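Local structure of cytochrome c, putative (Shewanella oneidensis, 1SP3) at residues 34-39 with 189-194. The protein is an octaheme c-type cytochrome that probably works as a respiratory tetrathionate reductase, passing electrons through its haems. Numbering follows the deposited sequence.
Sequences MKTSHW and KHQISG. With HEC (heme c), chain F.
With chi1 at 74°, T36 sets OG1 between its own backbone N and carbonyl carbon and leaves the methyl CG2 facing Q191, whose chain, bent at chi2 (56°), brings its amide back to meet it. The two side chains slide past one another in opposite directions: T36 CG2 lies 3.4 Å from Q191 OE1 and equally close to H190 O. Threonine suits the place because its hydroxyl caps while its methyl packs. OG1 accepts from H38 N (3.2 Å), the N-cap bond of helix 37-40, and is also hydrogen-bonded to M33 O. A water donates to T36 OG1 and H190 O and accepts from H38 ND1 (3.1 Å), in the plane of the ring; this bond at the nitrogen remote from iron probably steadies the turn of the imidazole about its bond to iron. With an alanine here, H38 N would probably lose its capping acceptor and the water one of its two acceptors, while the methyl packing against Q191 and H190 would go too. The contact joins a capped helix start to the hairpin of strands 187-188 and 191-192, between two bis-histidine haems: H38 NE2 binds one iron at 2.0 Å, opposite H143, while H190 and H102 bind another. I192 crosses the H38 side chain at about a right angle, CD1 lying 3.6 Å from CE1, and its branched shape also lets CG2 rest against haem methyl CMB. S37, small enough to sit beside the propionate, donates from OG to O1A (2.5 Å). A second water links S37 N to Q191 OE1.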
loop_
_atom_site.group_PDB
_atom_site.type_symbol
_atom_site.label_atom_id
_atom_site.label_comp_id
_atom_site.label_asym_id
_atom_site.label_seq_id
_atom_site.Cartn_x
_atom_site.Cartn_y
_atom_site.Cartn_z
ATOM N N MET A 34 11.164 15.356 -6.829
ATOM C CA MET A 34 11.276 15.622 -5.393
ATOM C C MET A 34 10.054 16.386 -4.868
ATOM O O MET A 34 9.842 16.461 -3.644
ATOM C CB MET A 34 12.568 16.390 -5.082
ATOM C CG MET A 34 13.776 15.536 -5.276
ATOM S SD MET A 34 15.168 16.614 -5.340
ATOM C CE MET A 34 15.904 16.698 -3.624
ATOM N N LYS A 35 9.232 16.906 -5.780
ATOM C CA LYS A 35 8.013 17.511 -5.336
ATOM C C LYS A 35 6.971 16.433 -5.030
ATOM O O LYS A 35 5.904 16.811 -4.559
ATOM C CB LYS A 35 7.414 18.469 -6.354
ATOM C CG LYS A 35 8.280 19.699 -6.739
ATOM C CD LYS A 35 7.501 20.524 -7.804
ATOM C CE LYS A 35 8.356 21.598 -8.495
ATOM N NZ LYS A 35 7.759 21.899 -9.860
ATOM N N THR A 36 7.227 15.146 -5.307
ATOM C CA THR A 36 6.110 14.217 -5.218
ATOM C C THR A 36 6.139 13.328 -4.071
ATOM O O THR A 36 7.190 13.225 -3.421
ATOM C CB THR A 36 5.972 13.319 -6.421
ATOM O OG1 THR A 36 7.007 12.344 -6.369
ATOM C CG2 THR A 36 6.060 14.105 -7.779
ATOM N N SER A 37 5.021 12.606 -3.828
ATOM C CA SER A 37 5.020 11.681 -2.678
ATOM C C SER A 37 6.081 10.550 -2.795
ATOM O O SER A 37 6.501 9.969 -1.772
ATOM C CB SER A 37 3.643 11.116 -2.394
ATOM O OG SER A 37 3.359 10.195 -3.336
ATOM N N HIS A 38 6.519 10.223 -4.007
ATOM C CA HIS A 38 7.556 9.151 -4.109
ATOM C C HIS A 38 8.835 9.551 -3.414
ATOM O O HIS A 38 9.601 8.734 -3.058
ATOM C CB HIS A 38 7.831 8.769 -5.555
ATOM C CG HIS A 38 6.946 7.650 -6.008
ATOM N ND1 HIS A 38 5.871 7.849 -6.845
ATOM C CD2 HIS A 38 6.891 6.350 -5.623
ATOM C CE1 HIS A 38 5.231 6.698 -7.005
ATOM N NE2 HIS A 38 5.825 5.774 -6.270
ATOM N N TRP A 39 9.075 10.851 -3.316
ATOM C CA TRP A 39 10.235 11.368 -2.626
ATOM C C TRP A 39 9.874 11.762 -1.190
ATOM O O TRP A 39 10.600 11.413 -0.313
ATOM C CB TRP A 39 10.703 12.633 -3.337
ATOM C CG TRP A 39 11.859 13.282 -2.684
ATOM C CD1 TRP A 39 11.908 14.562 -2.154
ATOM C CD2 TRP A 39 13.192 12.730 -2.522
ATOM N NE1 TRP A 39 13.152 14.797 -1.642
ATOM C CE2 TRP A 39 13.968 13.708 -1.885
ATOM C CE3 TRP A 39 13.812 11.477 -2.869
ATOM C CZ2 TRP A 39 15.303 13.490 -1.533
ATOM C CZ3 TRP A 39 15.147 11.281 -2.526
ATOM C CH2 TRP A 39 15.882 12.298 -1.877
ATOM N N LYS A 189 6.041 15.056 -15.849
ATOM C CA LYS A 189 6.971 15.711 -14.917
ATOM C C LYS A 189 7.157 14.864 -13.635
ATOM O O LYS A 189 7.183 15.400 -12.514
ATOM C CB LYS A 189 6.472 17.132 -14.582
ATOM C CG LYS A 189 6.625 18.147 -15.770
ATOM C CD LYS A 189 6.308 19.616 -15.312
ATOM C CE LYS A 189 5.918 20.553 -16.484
ATOM N NZ LYS A 189 6.957 20.517 -17.620
ATOM N N HIS A 190 7.247 13.551 -13.799
ATOM C CA HIS A 190 7.429 12.638 -12.708
ATOM C C HIS A 190 6.365 12.713 -11.674
ATOM O O HIS A 190 6.592 12.227 -10.595
ATOM C CB HIS A 190 8.753 12.891 -12.022
ATOM C CG HIS A 190 9.848 12.239 -12.746
ATOM N ND1 HIS A 190 10.488 12.848 -13.782
ATOM C CD2 HIS A 190 10.293 10.967 -12.708
ATOM C CE1 HIS A 190 11.376 12.008 -14.299
ATOM N NE2 HIS A 190 11.265 10.847 -13.663
ATOM N N GLN A 191 5.245 13.380 -11.975
ATOM C CA GLN A 191 3.996 13.130 -11.174
ATOM C C GLN A 191 3.211 11.945 -11.764
ATOM O O GLN A 191 2.623 12.010 -12.832
ATOM C CB GLN A 191 3.123 14.357 -10.966
ATOM C CG GLN A 191 1.947 14.036 -9.913
ATOM C CD GLN A 191 2.359 13.511 -8.491
ATOM O OE1 GLN A 191 2.663 14.333 -7.606
ATOM N NE2 GLN A 191 2.324 12.139 -8.258
ATOM N N ILE A 192 3.294 10.840 -11.077
ATOM C CA ILE A 192 2.647 9.621 -11.459
ATOM C C ILE A 192 1.229 9.717 -10.979
ATOM O O ILE A 192 0.965 9.868 -9.787
ATOM C CB ILE A 192 3.386 8.461 -10.801
ATOM C CG1 ILE A 192 4.809 8.347 -11.330
ATOM C CG2 ILE A 192 2.672 7.086 -11.035
ATOM C CD1 ILE A 192 5.635 7.401 -10.531
ATOM N N SER A 193 0.289 9.634 -11.912
ATOM C CA SER A 193 -1.066 9.876 -11.547
ATOM C C SER A 193 -1.688 8.646 -10.861
ATOM O O SER A 193 -1.054 7.613 -10.703
ATOM C CB SER A 193 -1.842 10.389 -12.769
ATOM O OG SER A 193 -2.079 9.282 -13.588
ATOM N N GLY A 194 -2.872 8.792 -10.331
ATOM C CA GLY A 194 -3.457 7.762 -9.455
ATOM C C GLY A 194 -3.742 8.120 -7.984
ATOM O O GLY A 194 -2.831 8.431 -7.170
HETATM FE FE HEC F . 5.095 3.918 -6.099
HETATM C CHA HEC F . 2.881 5.289 -3.936
HETATM C CHB HEC F . 2.749 4.165 -8.570
HETATM C CHC HEC F . 7.468 3.100 -8.383
HETATM C CHD HEC F . 7.239 3.361 -3.498
HETATM N NA HEC F . 3.188 4.586 -6.230
HETATM C C1A HEC F . 2.441 5.059 -5.215
HETATM C C2A HEC F . 1.149 5.467 -5.688
HETATM C C3A HEC F . 1.110 5.191 -6.991
HETATM C C4A HEC F . 2.377 4.617 -7.349
HETATM C CMA HEC F . -0.132 5.360 -7.913
HETATM C CAA HEC F . -0.012 6.041 -4.750
HETATM C CBA HEC F . -0.126 7.566 -4.771
HETATM C CGA HEC F . 0.626 8.148 -3.591
HETATM O O1A HEC F . 1.019 9.354 -3.649
HETATM O O2A HEC F . 0.751 7.437 -2.548
HETATM N NB HEC F . 5.084 3.668 -8.109
HETATM C C1B HEC F . 4.031 3.821 -8.938
HETATM C C2B HEC F . 4.422 3.435 -10.274
HETATM C C3B HEC F . 5.709 3.101 -10.236
HETATM C C4B HEC F . 6.158 3.282 -8.866
HETATM C CMB HEC F . 3.364 3.460 -11.410
HETATM C CAB HEC F . 6.690 2.781 -11.411
HETATM C CBB HEC F . 6.751 3.757 -12.399
HETATM N NC HEC F . 6.963 3.347 -5.991
HETATM C C1C HEC F . 7.818 3.045 -7.065
HETATM C C2C HEC F . 9.048 2.559 -6.522
HETATM C C3C HEC F . 8.979 2.674 -5.195
HETATM C C4C HEC F . 7.681 3.157 -4.800
HETATM C CMC HEC F . 10.250 1.997 -7.326
HETATM C CAC HEC F . 10.124 2.281 -4.267
HETATM C CBC HEC F . 11.351 2.947 -4.371
HETATM N ND HEC F . 5.043 4.179 -4.040
HETATM C C1D HEC F . 6.055 3.916 -3.130
HETATM C C2D HEC F . 5.707 4.375 -1.820
HETATM C C3D HEC F . 4.388 5.036 -1.991
HETATM C C4D HEC F . 4.046 4.863 -3.394
HETATM C CMD HEC F . 6.449 4.311 -0.454
HETATM C CAD HEC F . 3.534 5.743 -0.899
HETATM C CBD HEC F . 3.973 7.184 -1.060
HETATM C CGD HEC F . 3.298 8.040 0.004
HETATM O O1D HEC F . 2.109 8.376 -0.220
HETATM O O2D HEC F . 3.888 8.399 1.073
HETATM O O HOH W 1 5.355 10.458 -8.385
HETATM O O HOH W 2 2.669 13.521 -4.872
HETATM O O HOH W 3 3.810 10.288 -6.003
#